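Local coordinates for group 3 allergen SMIPP-S Yv6023A04 (Sarcoptes scabiei type hominis, PDB 3H7O), which adopts the chymotrypsin-like serine protease fold but, as an inactivated paralogue, probably lacks the endopeptidase activity generally assigned to its family, at residues A[154-159]-A[164-169]; A[145-150]-A[209-214]; A[114-119]-A[187-192]. The protein carries 3 engineered substitutions. One frame throughout, in Å; residues are numbered along the deposited sequence.

Contact 1. Residues A[154-159]-A[164-169]; sequences ECRTKY and LSLQVF
Arg156 reaches from the helix to two successive carbonyls of the loop that follows it. NE donates to Leu164 O at 3.0 Å, somewhat bent at 145°, while NH1 donates to Ser165 O at 2.8 Å and an almost straight 169°. The second oxygen lies in the guanidinium plane and the first is tilted a little from it, and both nitrogens approach from above the carbonyl planes. A long chain whose NE and NH1 both carry N-H groups suits a grip on two neighbouring peptides; Arg156 runs extended from CG to NE, and its CG passes 3.8 Å from Leu164 CD1.

That same CD1 methyl is the apolar centre of the contact. It meets Tyr159 CG at 4.0 Å, obliquely to the ring, and Cys155 SG at 4.2 Å. With chi1 at -63°, Leu164 sets its CG anti to its own carbonyl carbon, which carries the branch in under the helix. This is the intermediate helix of the chymotrypsin fold, residues 152-159, which packs against the second barrel and is tied to it by the disulfide from Cys155 to Cys170 on strand 168-172.

Farther out, Val210 and Phe200 also pack on Leu164. The hydroxyl of Tyr159 is bonded to Pro208 O, giving the ring a polar end point beyond its apolar flank. On the loop side Ser165 forms an ST turn, its OG accepting from Gln167 N at 3.1 Å, at the same bend as the Ser165 carbonyl that Arg156 holds.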
ATOM      1  N   GLU A 154     -14.292  10.602 -14.418  1.00 33.07           N
ATOM      2  CA  GLU A 154     -15.191  11.105 -13.382  1.00 33.77           C
ATOM      3  C   GLU A 154     -14.442  11.371 -12.067  1.00 33.04           C
ATOM      4  O   GLU A 154     -14.684  12.376 -11.395  1.00 33.29           O
ATOM      5  CB  GLU A 154     -16.332  10.099 -13.181  1.00 34.58           C
ATOM      6  CG  GLU A 154     -17.229  10.314 -11.967  1.00 40.08           C
ATOM      7  CD  GLU A 154     -18.412   9.360 -11.945  1.00 46.87           C
ATOM      8  OE1 GLU A 154     -19.102   9.230 -12.983  1.00 49.29           O
ATOM      9  OE2 GLU A 154     -18.655   8.742 -10.884  1.00 50.19           O
ATOM     10  N   CYS A 155     -13.533  10.466 -11.713  1.00 31.25           N
ATOM     11  CA  CYS A 155     -12.705  10.619 -10.521  1.00 30.11           C
ATOM     12  C   CYS A 155     -11.737  11.797 -10.653  1.00 28.47           C
ATOM     13  O   CYS A 155     -11.509  12.521  -9.685  1.00 28.49           O
ATOM     14  CB  CYS A 155     -11.944   9.321 -10.236  1.00 30.57           C
ATOM     15  SG  CYS A 155     -10.763   9.399  -8.863  1.00 31.35           S
ATOM     16  N   ARG A 156     -11.178  11.993 -11.847  1.00 27.54           N
ATOM     17  CA  ARG A 156     -10.265  13.117 -12.079  1.00 27.02           C
ATOM     18  C   ARG A 156     -10.936  14.490 -11.949  1.00 26.77           C
ATOM     19  O   ARG A 156     -10.338  15.415 -11.396  1.00 26.95           O
ATOM     20  CB  ARG A 156      -9.524  12.990 -13.417  1.00 27.02           C
ATOM     21  CG  ARG A 156      -8.352  12.016 -13.366  1.00 26.43           C
ATOM     22  CD  ARG A 156      -7.261  12.353 -14.382  1.00 26.23           C
ATOM     23  NE  ARG A 156      -6.395  11.202 -14.663  1.00 25.11           N
ATOM     24  CZ  ARG A 156      -6.687  10.242 -15.539  1.00 27.11           C
ATOM     25  NH1 ARG A 156      -5.844   9.237 -15.731  1.00 26.74           N
ATOM     26  NH2 ARG A 156      -7.825  10.283 -16.226  1.00 26.62           N
ATOM     27  N   THR A 157     -12.167  14.623 -12.439  1.00 26.67           N
ATOM     28  CA  THR A 157     -12.888  15.895 -12.293  1.00 27.76           C
ATOM     29  C   THR A 157     -13.194  16.203 -10.818  1.00 27.33           C
ATOM     30  O   THR A 157     -13.175  17.363 -10.412  1.00 27.16           O
ATOM     31  CB  THR A 157     -14.145  16.025 -13.219  1.00 28.42           C
ATOM     32  OG1 THR A 157     -14.949  17.138 -12.809  1.00 30.25           O
ATOM     33  CG2 THR A 157     -15.002  14.780 -13.198  1.00 31.58           C
ATOM     34  N   LYS A 158     -13.438  15.163 -10.022  1.00 26.54           N
ATOM     35  CA  LYS A 158     -13.665  15.335  -8.584  1.00 26.99           C
ATOM     36  C   LYS A 158     -12.409  15.811  -7.853  1.00 26.86           C
ATOM     37  O   LYS A 158     -12.500  16.572  -6.888  1.00 27.34           O
ATOM     38  CB  LYS A 158     -14.200  14.048  -7.952  1.00 27.28           C
ATOM     39  CG  LYS A 158     -15.665  13.797  -8.250  1.00 27.07           C
ATOM     40  CD  LYS A 158     -16.150  12.487  -7.662  1.00 29.15           C
ATOM     41  CE  LYS A 158     -17.613  12.270  -7.987  1.00 30.95           C
ATOM     42  NZ  LYS A 158     -18.144  11.036  -7.355  1.00 32.25           N
ATOM     43  N   TYR A 159     -11.244  15.371  -8.324  1.00 26.23           N
ATOM     44  CA  TYR A 159      -9.969  15.794  -7.748  1.00 26.81           C
ATOM     45  C   TYR A 159      -9.527  17.182  -8.211  1.00 27.05           C
ATOM     46  O   TYR A 159      -8.583  17.753  -7.659  1.00 26.32           O
ATOM     47  CB  TYR A 159      -8.882  14.746  -8.005  1.00 26.39           C
ATOM     48  CG  TYR A 159      -8.796  13.718  -6.902  1.00 26.61           C
ATOM     49  CD1 TYR A 159      -9.711  12.663  -6.825  1.00 24.71           C
ATOM     50  CD2 TYR A 159      -7.808  13.808  -5.923  1.00 26.83           C
ATOM     51  CE1 TYR A 159      -9.637  11.718  -5.796  1.00 25.39           C
ATOM     52  CE2 TYR A 159      -7.720  12.868  -4.899  1.00 29.91           C
ATOM     53  CZ  TYR A 159      -8.635  11.829  -4.837  1.00 26.64           C
ATOM     54  OH  TYR A 159      -8.534  10.901  -3.816  1.00 28.26           O
ATOM     55  N   LEU A 164      -3.762  13.711 -11.460  1.00 22.41           N
ATOM     56  CA  LEU A 164      -3.718  12.254 -11.361  1.00 22.21           C
ATOM     57  C   LEU A 164      -3.204  11.700 -12.679  1.00 22.36           C
ATOM     58  O   LEU A 164      -3.689  12.077 -13.741  1.00 22.44           O
ATOM     59  CB  LEU A 164      -5.104  11.678 -11.067  1.00 22.14           C
ATOM     60  CG  LEU A 164      -5.802  12.032  -9.751  1.00 23.86           C
ATOM     61  CD1 LEU A 164      -7.189  11.427  -9.748  1.00 22.52           C
ATOM     62  CD2 LEU A 164      -5.006  11.533  -8.561  1.00 21.86           C
ATOM     63  N   SER A 165      -2.225  10.805 -12.594  1.00 23.31           N
ATOM     64  CA  SER A 165      -1.588  10.211 -13.765  1.00 24.26           C
ATOM     65  C   SER A 165      -2.479   9.209 -14.503  1.00 23.66           C
ATOM     66  O   SER A 165      -3.602   8.911 -14.083  1.00 23.25           O
ATOM     67  CB  SER A 165      -0.291   9.518 -13.346  1.00 23.81           C
ATOM     68  OG  SER A 165      -0.569   8.296 -12.682  1.00 27.63           O
ATOM     69  N   LEU A 166      -1.948   8.690 -15.605  1.00 23.97           N
ATOM     70  CA  LEU A 166      -2.589   7.638 -16.383  1.00 25.33           C
ATOM     71  C   LEU A 166      -2.534   6.290 -15.666  1.00 26.94           C
ATOM     72  O   LEU A 166      -3.323   5.389 -15.959  1.00 29.25           O
ATOM     73  CB  LEU A 166      -1.918   7.523 -17.758  1.00 25.36           C
ATOM     74  CG  LEU A 166      -2.143   8.677 -18.741  1.00 23.00           C
ATOM     75  CD1 LEU A 166      -1.097   8.653 -19.856  1.00 26.05           C
ATOM     76  CD2 LEU A 166      -3.549   8.620 -19.323  1.00 21.44           C
ATOM     77  N   GLN A 167      -1.607   6.159 -14.719  1.00 26.60           N
ATOM     78  CA  GLN A 167      -1.335   4.875 -14.089  1.00 27.50           C
ATOM     79  C   GLN A 167      -2.053   4.695 -12.747  1.00 27.71           C
ATOM     80  O   GLN A 167      -1.491   4.144 -11.799  1.00 28.37           O
ATOM     81  CB  GLN A 167       0.177   4.666 -13.939  1.00 27.87           C
ATOM     82  CG  GLN A 167       0.923   4.472 -15.264  1.00 30.29           C
ATOM     83  CD  GLN A 167       1.175   5.766 -16.014  1.00 34.72           C
ATOM     84  OE1 GLN A 167       1.369   6.822 -15.410  1.00 36.36           O
ATOM     85  NE2 GLN A 167       1.183   5.688 -17.341  1.00 37.41           N
ATOM     86  N   VAL A 168      -3.296   5.160 -12.680  1.00 27.36           N
ATOM     87  CA  VAL A 168      -4.108   5.013 -11.472  1.00 26.83           C
ATOM     88  C   VAL A 168      -5.509   4.487 -11.790  1.00 26.36           C
ATOM     89  O   VAL A 168      -5.943   4.497 -12.943  1.00 25.74           O
ATOM     90  CB  VAL A 168      -4.218   6.345 -10.653  1.00 26.33           C
ATOM     91  CG1 VAL A 168      -2.838   6.834 -10.191  1.00 29.03           C
ATOM     92  CG2 VAL A 168      -4.963   7.435 -11.433  1.00 26.56           C
ATOM     93  N   PHE A 169      -6.192   3.992 -10.763  1.00 25.22           N
ATOM     94  CA  PHE A 169      -7.633   3.809 -10.816  1.00 25.20           C
ATOM     95  C   PHE A 169      -8.233   4.322  -9.515  1.00 26.24           C
ATOM     96  O   PHE A 169      -7.520   4.526  -8.519  1.00 26.41           O
ATOM     97  CB  PHE A 169      -8.038   2.349 -11.097  1.00 24.82           C
ATOM     98  CG  PHE A 169      -7.748   1.398  -9.967  1.00 24.92           C
ATOM     99  CD1 PHE A 169      -6.533   0.723  -9.903  1.00 24.39           C
ATOM    100  CD2 PHE A 169      -8.696   1.160  -8.975  1.00 27.39           C
ATOM    101  CE1 PHE A 169      -6.261  -0.163  -8.858  1.00 24.98           C
ATOM    102  CE2 PHE A 169      -8.433   0.275  -7.923  1.00 25.16           C
ATOM    103  CZ  PHE A 169      -7.220  -0.388  -7.868  1.00 24.51           C
TER

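Contact 2. Residues A[145-150]-A[209-214]; sequences AQLTVV and EVFTKV. Engineered in segment 145-150: Gln146 (natural residue Asn).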
ATOM      1  N   ALA A 145     -11.436  -3.370   3.511  1.00 27.67           N
ATOM      2  CA  ALA A 145     -12.681  -2.837   2.955  1.00 27.56           C
ATOM      3  C   ALA A 145     -12.804  -3.184   1.480  1.00 27.36           C
ATOM      4  O   ALA A 145     -11.826  -3.102   0.732  1.00 27.02           O
ATOM      5  CB  ALA A 145     -12.744  -1.325   3.144  1.00 27.37           C
ATOM      6  N   GLN A 146     -14.009  -3.568   1.071  1.00 28.49           N
ATOM      7  CA  GLN A 146     -14.316  -3.798  -0.331  1.00 29.16           C
ATOM      8  C   GLN A 146     -14.786  -2.483  -0.936  1.00 28.83           C
ATOM      9  O   GLN A 146     -15.835  -1.963  -0.555  1.00 29.52           O
ATOM     10  CB  GLN A 146     -15.407  -4.864  -0.484  1.00 30.32           C
ATOM     11  CG  GLN A 146     -15.004  -6.271  -0.038  1.00 34.11           C
ATOM     12  CD  GLN A 146     -14.104  -6.994  -1.033  1.00 37.62           C
ATOM     13  OE1 GLN A 146     -13.757  -6.464  -2.090  1.00 40.28           O
ATOM     14  NE2 GLN A 146     -13.717  -8.216  -0.689  1.00 39.60           N
ATOM     15  N   LEU A 147     -13.999  -1.935  -1.857  1.00 27.92           N
ATOM     16  CA  LEU A 147     -14.377  -0.701  -2.537  1.00 27.69           C
ATOM     17  C   LEU A 147     -14.808  -0.996  -3.968  1.00 26.92           C
ATOM     18  O   LEU A 147     -14.329  -1.948  -4.584  1.00 27.78           O
ATOM     19  CB  LEU A 147     -13.230   0.321  -2.528  1.00 27.07           C
ATOM     20  CG  LEU A 147     -12.474   0.667  -1.234  1.00 28.36           C
ATOM     21  CD1 LEU A 147     -11.548   1.853  -1.462  1.00 32.27           C
ATOM     22  CD2 LEU A 147     -13.411   0.955  -0.070  1.00 29.35           C
ATOM     23  N   THR A 148     -15.700  -0.167  -4.489  1.00 26.75           N
ATOM     24  CA  THR A 148     -16.184  -0.308  -5.857  1.00 27.06           C
ATOM     25  C   THR A 148     -15.402   0.629  -6.772  1.00 27.02           C
ATOM     26  O   THR A 148     -15.362   1.844  -6.542  1.00 28.23           O
ATOM     27  CB  THR A 148     -17.690   0.013  -5.952  1.00 26.20           C
ATOM     28  OG1 THR A 148     -18.401  -0.720  -4.949  1.00 27.66           O
ATOM     29  CG2 THR A 148     -18.240  -0.354  -7.328  1.00 26.85           C
ATOM     30  N   VAL A 149     -14.787   0.056  -7.805  1.00 25.72           N
ATOM     31  CA  VAL A 149     -14.063   0.827  -8.811  1.00 26.79           C
ATOM     32  C   VAL A 149     -15.013   1.782  -9.533  1.00 27.50           C
ATOM     33  O   VAL A 149     -16.058   1.368 -10.035  1.00 27.57           O
ATOM     34  CB  VAL A 149     -13.342  -0.092  -9.834  1.00 26.80           C
ATOM     35  CG1 VAL A 149     -12.636   0.734 -10.912  1.00 26.01           C
ATOM     36  CG2 VAL A 149     -12.352  -1.012  -9.120  1.00 27.37           C
ATOM     37  N   VAL A 150     -14.640   3.059  -9.568  1.00 28.14           N
ATOM     38  CA  VAL A 150     -15.439   4.090 -10.232  1.00 29.38           C
ATOM     39  C   VAL A 150     -14.740   4.615 -11.492  1.00 30.03           C
ATOM     40  O   VAL A 150     -13.563   4.330 -11.719  1.00 30.00           O
ATOM     41  CB  VAL A 150     -15.816   5.251  -9.266  1.00 29.56           C
ATOM     42  CG1 VAL A 150     -16.658   4.728  -8.106  1.00 29.48           C
ATOM     43  CG2 VAL A 150     -14.573   5.971  -8.743  1.00 28.93           C
ATOM     44  N   GLU A 209     -11.175   7.171  -3.373  1.00 24.81           N
ATOM     45  CA  GLU A 209      -9.802   6.779  -3.096  1.00 25.03           C
ATOM     46  C   GLU A 209      -9.063   6.555  -4.413  1.00 25.56           C
ATOM     47  O   GLU A 209      -9.664   6.129  -5.402  1.00 24.90           O
ATOM     48  CB  GLU A 209      -9.760   5.517  -2.224  1.00 25.33           C
ATOM     49  CG  GLU A 209     -10.502   5.636  -0.882  1.00 24.62           C
ATOM     50  CD  GLU A 209      -9.922   6.699   0.057  1.00 27.53           C
ATOM     51  OE1 GLU A 209      -8.722   7.035  -0.058  1.00 25.75           O
ATOM     52  OE2 GLU A 209     -10.670   7.189   0.931  1.00 27.02           O
ATOM     53  N   VAL A 210      -7.767   6.856  -4.422  1.00 24.95           N
ATOM     54  CA  VAL A 210      -6.940   6.664  -5.613  1.00 25.77           C
ATOM     55  C   VAL A 210      -5.888   5.597  -5.355  1.00 25.63           C
ATOM     56  O   VAL A 210      -5.291   5.544  -4.274  1.00 25.34           O
ATOM     57  CB  VAL A 210      -6.269   7.985  -6.079  1.00 25.16           C
ATOM     58  CG1 VAL A 210      -5.376   7.752  -7.318  1.00 27.24           C
ATOM     59  CG2 VAL A 210      -7.327   9.025  -6.401  1.00 26.02           C
ATOM     60  N   PHE A 211      -5.676   4.753  -6.358  1.00 26.13           N
ATOM     61  CA  PHE A 211      -4.747   3.637  -6.267  1.00 26.36           C
ATOM     62  C   PHE A 211      -3.835   3.644  -7.471  1.00 27.22           C
ATOM     63  O   PHE A 211      -4.298   3.795  -8.599  1.00 26.85           O
ATOM     64  CB  PHE A 211      -5.513   2.313  -6.221  1.00 27.24           C
ATOM     65  CG  PHE A 211      -6.449   2.203  -5.053  1.00 26.91           C
ATOM     66  CD1 PHE A 211      -6.011   1.668  -3.849  1.00 30.30           C
ATOM     67  CD2 PHE A 211      -7.763   2.661  -5.149  1.00 28.39           C
ATOM     68  CE1 PHE A 211      -6.870   1.581  -2.749  1.00 27.83           C
ATOM     69  CE2 PHE A 211      -8.629   2.581  -4.060  1.00 25.96           C
ATOM     70  CZ  PHE A 211      -8.179   2.035  -2.860  1.00 29.38           C
ATOM     71  N   THR A 212      -2.540   3.492  -7.228  1.00 26.88           N
ATOM     72  CA  THR A 212      -1.583   3.292  -8.304  1.00 27.05           C
ATOM     73  C   THR A 212      -1.866   1.925  -8.918  1.00 27.25           C
ATOM     74  O   THR A 212      -1.940   0.921  -8.208  1.00 26.85           O
ATOM     75  CB  THR A 212      -0.133   3.362  -7.790  1.00 26.28           C
ATOM     76  OG1 THR A 212       0.114   4.665  -7.251  1.00 28.02           O
ATOM     77  CG2 THR A 212       0.858   3.095  -8.921  1.00 27.60           C
ATOM     78  N   LYS A 213      -2.037   1.911 -10.236  1.00 27.15           N
ATOM     79  CA  LYS A 213      -2.373   0.707 -10.976  1.00 28.78           C
ATOM     80  C   LYS A 213      -1.137  -0.183 -11.121  1.00 27.27           C
ATOM     81  O   LYS A 213      -0.210   0.140 -11.863  1.00 27.47           O
ATOM     82  CB  LYS A 213      -2.950   1.105 -12.338  1.00 29.31           C
ATOM     83  CG  LYS A 213      -3.496  -0.031 -13.184  1.00 32.49           C
ATOM     84  CD  LYS A 213      -4.488   0.476 -14.234  1.00 37.61           C
ATOM     85  CE  LYS A 213      -3.943   1.653 -15.043  1.00 39.53           C
ATOM     86  NZ  LYS A 213      -4.474   1.657 -16.441  1.00 38.15           N
ATOM     87  N   VAL A 214      -1.128  -1.300 -10.396  1.00 27.94           N
ATOM     88  CA  VAL A 214       0.029  -2.206 -10.369  1.00 27.18           C
ATOM     89  C   VAL A 214       0.357  -2.739 -11.773  1.00 27.21           C
ATOM     90  O   VAL A 214       1.529  -2.865 -12.137  1.00 27.21           O
ATOM     91  CB  VAL A 214      -0.152  -3.354  -9.330  1.00 27.13           C
ATOM     92  CG1 VAL A 214       0.994  -4.360  -9.409  1.00 27.25           C
ATOM     93  CG2 VAL A 214      -0.229  -2.787  -7.920  1.00 25.81           C
TER
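One methyl group, Leu147 CD1, makes the whole of the close packing between these two strands. It sits 3.7 Å from Phe211 CZ and 4.0 Å from Phe211 CE2, at the edge of the ring and near its plane, so that the leucine branch abuts the rim of the phenyl group and does not cover a face. The same methyl touches the aliphatic part of Glu209, with CG at 4.0 Å and CB at 4.1 Å. Leu147 holds its CG anti to the carbonyl carbon (chi1 -49°), which sends CD1 across the gap; Phe211 has the same kind of first torsion, and the two side chains cross at about a right angle.

The two strands are not neighbours in the sheet: strand 168-172 runs between them, hydrogen-bonded to each. Both side chains therefore point into the interior of the curled sheet that forms the second barrel of the chymotrypsin fold, where a branched aliphatic group and a flat ring can fill the core without polar demands. Ala171 of the intervening strand packs against both.

Beyond this point the packing between these two segments gives way. The closest alpha carbons, of Leu147 and Glu209, are 8.8 Å apart, and no hydrogen bond crosses. The solvent side is that of Thr148, partly exposed, and the engineered Gln146, exposed. Glu209, by contrast, is buried: it bends at chi2 (-63°), keeping its methylenes at the leucine while its carboxylate pairs with Arg203 in a salt bridge and OE2 takes a hydrogen bond from Leu178 N. A glycerol, probably from crystallisation, makes a weak hydrogen bond with OE2, probably in the region that forms the primary specificity pocket in active relatives.

Contact 3. Residues A[114-119]-A[187-192]; sequences IEFRPK and TVQQDT. Engineered in segment 187-192: Gln190 (natural residue Asn).
Pro118, in an irregular connecting segment, faces Gln189 at the end of a strand, their alpha carbons 8.3 Å apart, where a type II' turn from Gln189 to Thr192 reverses the chain. Two backbone bonds close this tight hairpin, Gln189 N to Thr192 O and Thr192 N to Gln189 O, both 2.9 Å. The engineered Gln190 takes the first inner position of the turn with a positive phi of 59°.

Gln189 carries the contact from the strand side. Its chain is extended beyond CG (chi2 -178°), long enough to bring the terminal amide to the connecting segment. OE1 lies near the plane of the Phe116 ring, 3.6 Å from both CE2 and CZ, so it meets the hydrogen-bearing edge; the ring and amide planes are 61° apart. NE2 approaches Pro118 CB at 3.9 Å, a simple packing contact. Proline, with no N-H to offer a strand partner, suits an irregular segment; the Phe116 ring packs on Val194 as well as presenting its edge to Gln189. In the chymotrypsin fold this stretch belongs to the connection leading from the first barrel to the second.

A water joins the two sides, accepting from Lys119 N at 2.9 Å and donating to Gln189 OE1 at 3.2 Å. The amide nitrogen has its main partner in Asp123 O, with a weaker bond to Ser122 OG. With NE2 held by the backbone and OE1 bound to the water, the amide orientation is well determined, and the partial negative charge of OE1 probably finds mild complementarity in the ring's C-H edge.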
ATOM      1  N   ILE A 114       0.272  -7.499 -17.407  1.00 32.71           N
ATOM      2  CA  ILE A 114       0.690  -6.193 -17.915  1.00 33.27           C
ATOM      3  C   ILE A 114      -0.534  -5.326 -18.208  1.00 33.10           C
ATOM      4  O   ILE A 114      -1.472  -5.765 -18.880  1.00 32.73           O
ATOM      5  CB  ILE A 114       1.554  -6.330 -19.203  1.00 34.07           C
ATOM      6  CG1 ILE A 114       2.884  -7.046 -18.909  1.00 36.82           C
ATOM      7  CG2 ILE A 114       1.771  -4.965 -19.882  1.00 33.18           C
ATOM      8  CD1 ILE A 114       3.971  -6.169 -18.276  1.00 39.47           C
ATOM      9  N   GLU A 115      -0.518  -4.109 -17.670  1.00 33.12           N
ATOM     10  CA  GLU A 115      -1.556  -3.100 -17.916  1.00 33.93           C
ATOM     11  C   GLU A 115      -2.959  -3.487 -17.434  1.00 33.31           C
ATOM     12  O   GLU A 115      -3.955  -2.939 -17.916  1.00 33.23           O
ATOM     13  CB  GLU A 115      -1.585  -2.677 -19.399  1.00 34.21           C
ATOM     14  CG  GLU A 115      -0.362  -1.877 -19.866  1.00 38.67           C
ATOM     15  CD  GLU A 115      -0.099  -0.616 -19.040  1.00 42.79           C
ATOM     16  OE1 GLU A 115      -1.066   0.033 -18.585  1.00 46.79           O
ATOM     17  OE2 GLU A 115       1.087  -0.270 -18.854  1.00 45.34           O
ATOM     18  N   PHE A 116      -3.042  -4.407 -16.475  1.00 32.85           N
ATOM     19  CA  PHE A 116      -4.343  -4.815 -15.955  1.00 32.30           C
ATOM     20  C   PHE A 116      -5.071  -3.662 -15.266  1.00 32.19           C
ATOM     21  O   PHE A 116      -4.513  -2.983 -14.408  1.00 31.99           O
ATOM     22  CB  PHE A 116      -4.237  -6.010 -15.004  1.00 32.33           C
ATOM     23  CG  PHE A 116      -5.564  -6.438 -14.438  1.00 33.50           C
ATOM     24  CD1 PHE A 116      -6.420  -7.245 -15.183  1.00 31.88           C
ATOM     25  CD2 PHE A 116      -5.974  -6.005 -13.176  1.00 32.07           C
ATOM     26  CE1 PHE A 116      -7.654  -7.634 -14.676  1.00 33.24           C
ATOM     27  CE2 PHE A 116      -7.212  -6.386 -12.664  1.00 32.51           C
ATOM     28  CZ  PHE A 116      -8.052  -7.205 -13.416  1.00 33.33           C
ATOM     29  N   ARG A 117      -6.324  -3.463 -15.657  1.00 31.46           N
ATOM     30  CA  ARG A 117      -7.187  -2.457 -15.057  1.00 31.21           C
ATOM     31  C   ARG A 117      -8.405  -3.160 -14.461  1.00 31.17           C
ATOM     32  O   ARG A 117      -9.150  -3.820 -15.190  1.00 29.83           O
ATOM     33  CB  ARG A 117      -7.619  -1.438 -16.123  1.00 31.04           C
ATOM     34  CG  ARG A 117      -8.635  -0.411 -15.651  1.00 31.01           C
ATOM     35  CD  ARG A 117      -8.964   0.613 -16.735  1.00 30.23           C
ATOM     36  NE  ARG A 117      -9.551   0.010 -17.933  1.00 32.18           N
ATOM     37  CZ  ARG A 117     -10.840  -0.299 -18.079  1.00 32.88           C
ATOM     38  NH1 ARG A 117     -11.709  -0.077 -17.100  1.00 32.00           N
ATOM     39  NH2 ARG A 117     -11.261  -0.843 -19.213  1.00 29.93           N
ATOM     40  N   PRO A 118      -8.607  -3.035 -13.131  1.00 31.04           N
ATOM     41  CA  PRO A 118      -9.802  -3.629 -12.534  1.00 30.94           C
ATOM     42  C   PRO A 118     -11.056  -3.016 -13.151  1.00 31.31           C
ATOM     43  O   PRO A 118     -11.122  -1.797 -13.338  1.00 31.69           O
ATOM     44  CB  PRO A 118      -9.679  -3.268 -11.046  1.00 31.01           C
ATOM     45  CG  PRO A 118      -8.739  -2.121 -10.998  1.00 31.60           C
ATOM     46  CD  PRO A 118      -7.780  -2.341 -12.129  1.00 31.38           C
ATOM     47  N   LYS A 119     -12.022  -3.862 -13.499  1.00 31.64           N
ATOM     48  CA  LYS A 119     -13.226  -3.407 -14.191  1.00 31.87           C
ATOM     49  C   LYS A 119     -14.009  -2.409 -13.341  1.00 32.07           C
ATOM     50  O   LYS A 119     -14.089  -2.552 -12.115  1.00 31.48           O
ATOM     51  CB  LYS A 119     -14.109  -4.598 -14.577  1.00 31.82           C
ATOM     52  N   THR A 187      -4.033  -3.565  -2.511  1.00 26.53           N
ATOM     53  CA  THR A 187      -5.401  -3.590  -2.995  1.00 27.88           C
ATOM     54  C   THR A 187      -5.530  -4.729  -3.993  1.00 27.95           C
ATOM     55  O   THR A 187      -4.827  -4.770  -5.012  1.00 27.28           O
ATOM     56  CB  THR A 187      -5.815  -2.237  -3.594  1.00 28.88           C
ATOM     57  OG1 THR A 187      -5.387  -1.184  -2.719  1.00 30.53           O
ATOM     58  CG2 THR A 187      -7.321  -2.163  -3.738  1.00 29.81           C
ATOM     59  N   VAL A 188      -6.414  -5.671  -3.678  1.00 27.53           N
ATOM     60  CA  VAL A 188      -6.429  -6.947  -4.387  1.00 27.34           C
ATOM     61  C   VAL A 188      -7.776  -7.313  -4.998  1.00 28.69           C
ATOM     62  O   VAL A 188      -8.820  -6.752  -4.649  1.00 28.43           O
ATOM     63  CB  VAL A 188      -5.944  -8.134  -3.481  1.00 27.11           C
ATOM     64  CG1 VAL A 188      -4.513  -7.918  -2.995  1.00 28.13           C
ATOM     65  CG2 VAL A 188      -6.889  -8.362  -2.302  1.00 26.69           C
ATOM     66  N   GLN A 189      -7.716  -8.246  -5.940  1.00 29.30           N
ATOM     67  CA  GLN A 189      -8.865  -9.035  -6.355  1.00 31.74           C
ATOM     68  C   GLN A 189      -8.414 -10.488  -6.249  1.00 33.19           C
ATOM     69  O   GLN A 189      -7.418 -10.887  -6.869  1.00 33.51           O
ATOM     70  CB  GLN A 189      -9.306  -8.667  -7.770  1.00 31.41           C
ATOM     71  CG  GLN A 189      -9.910  -7.270  -7.856  1.00 31.15           C
ATOM     72  CD  GLN A 189     -10.390  -6.900  -9.245  1.00 32.62           C
ATOM     73  OE1 GLN A 189      -9.718  -7.165 -10.245  1.00 34.27           O
ATOM     74  NE2 GLN A 189     -11.554  -6.264  -9.312  1.00 31.53           N
ATOM     75  N   GLN A 190      -9.130 -11.260  -5.434  1.00 34.51           N
ATOM     76  CA  GLN A 190      -8.688 -12.591  -4.998  1.00 35.31           C
ATOM     77  C   GLN A 190      -7.345 -12.482  -4.257  1.00 35.77           C
ATOM     78  O   GLN A 190      -7.282 -11.886  -3.181  1.00 36.45           O
ATOM     79  CB  GLN A 190      -8.644 -13.586  -6.165  1.00 35.70           C
ATOM     80  N   ASP A 191      -6.275 -13.037  -4.819  1.00 36.14           N
ATOM     81  CA  ASP A 191      -4.946 -12.832  -4.241  1.00 36.46           C
ATOM     82  C   ASP A 191      -4.013 -12.092  -5.211  1.00 35.97           C
ATOM     83  O   ASP A 191      -2.786 -12.110  -5.051  1.00 36.21           O
ATOM     84  CB  ASP A 191      -4.338 -14.152  -3.734  1.00 36.71           C
ATOM     85  CG  ASP A 191      -3.978 -15.112  -4.855  1.00 39.48           C
ATOM     86  OD1 ASP A 191      -4.719 -15.193  -5.855  1.00 41.33           O
ATOM     87  OD2 ASP A 191      -2.944 -15.800  -4.723  1.00 45.81           O
ATOM     88  N   THR A 192      -4.616 -11.437  -6.205  1.00 34.05           N
ATOM     89  CA  THR A 192      -3.884 -10.657  -7.201  1.00 31.87           C
ATOM     90  C   THR A 192      -3.846  -9.180  -6.824  1.00 30.62           C
ATOM     91  O   THR A 192      -4.884  -8.531  -6.670  1.00 28.87           O
ATOM     92  CB  THR A 192      -4.482 -10.825  -8.619  1.00 32.45           C
ATOM     93  OG1 THR A 192      -4.402 -12.199  -9.011  1.00 32.30           O
ATOM     94  CG2 THR A 192      -3.726  -9.977  -9.641  1.00 32.01           C
TER
HETATM   95  O   HOH W   1     -11.742  -6.590 -12.608  1.00 36.17           O

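All three contacts draw on the second barrel. Contacts 1 and 2 have centres about 11 Å apart and are joined by backbone pairing, Phe169 O to Phe211 N at 2.9 Å and Gln167 O to Lys213 N at 2.8 Å. Contacts 2 and 3, about 10 Å apart between centres, meet where Phe211 CD1 lies 3.1 Å from Thr187 OG1 and Val149 CB lies 3.4 Å from Lys119 O. Contacts 1 and 3 are farthest apart, about 17 Å between centres, yet Phe169 CD1 still touches Pro118 CG at 3.8 Å. Of the three, contact 2 is the one that reaches the probable specificity-pocket region, through Glu209.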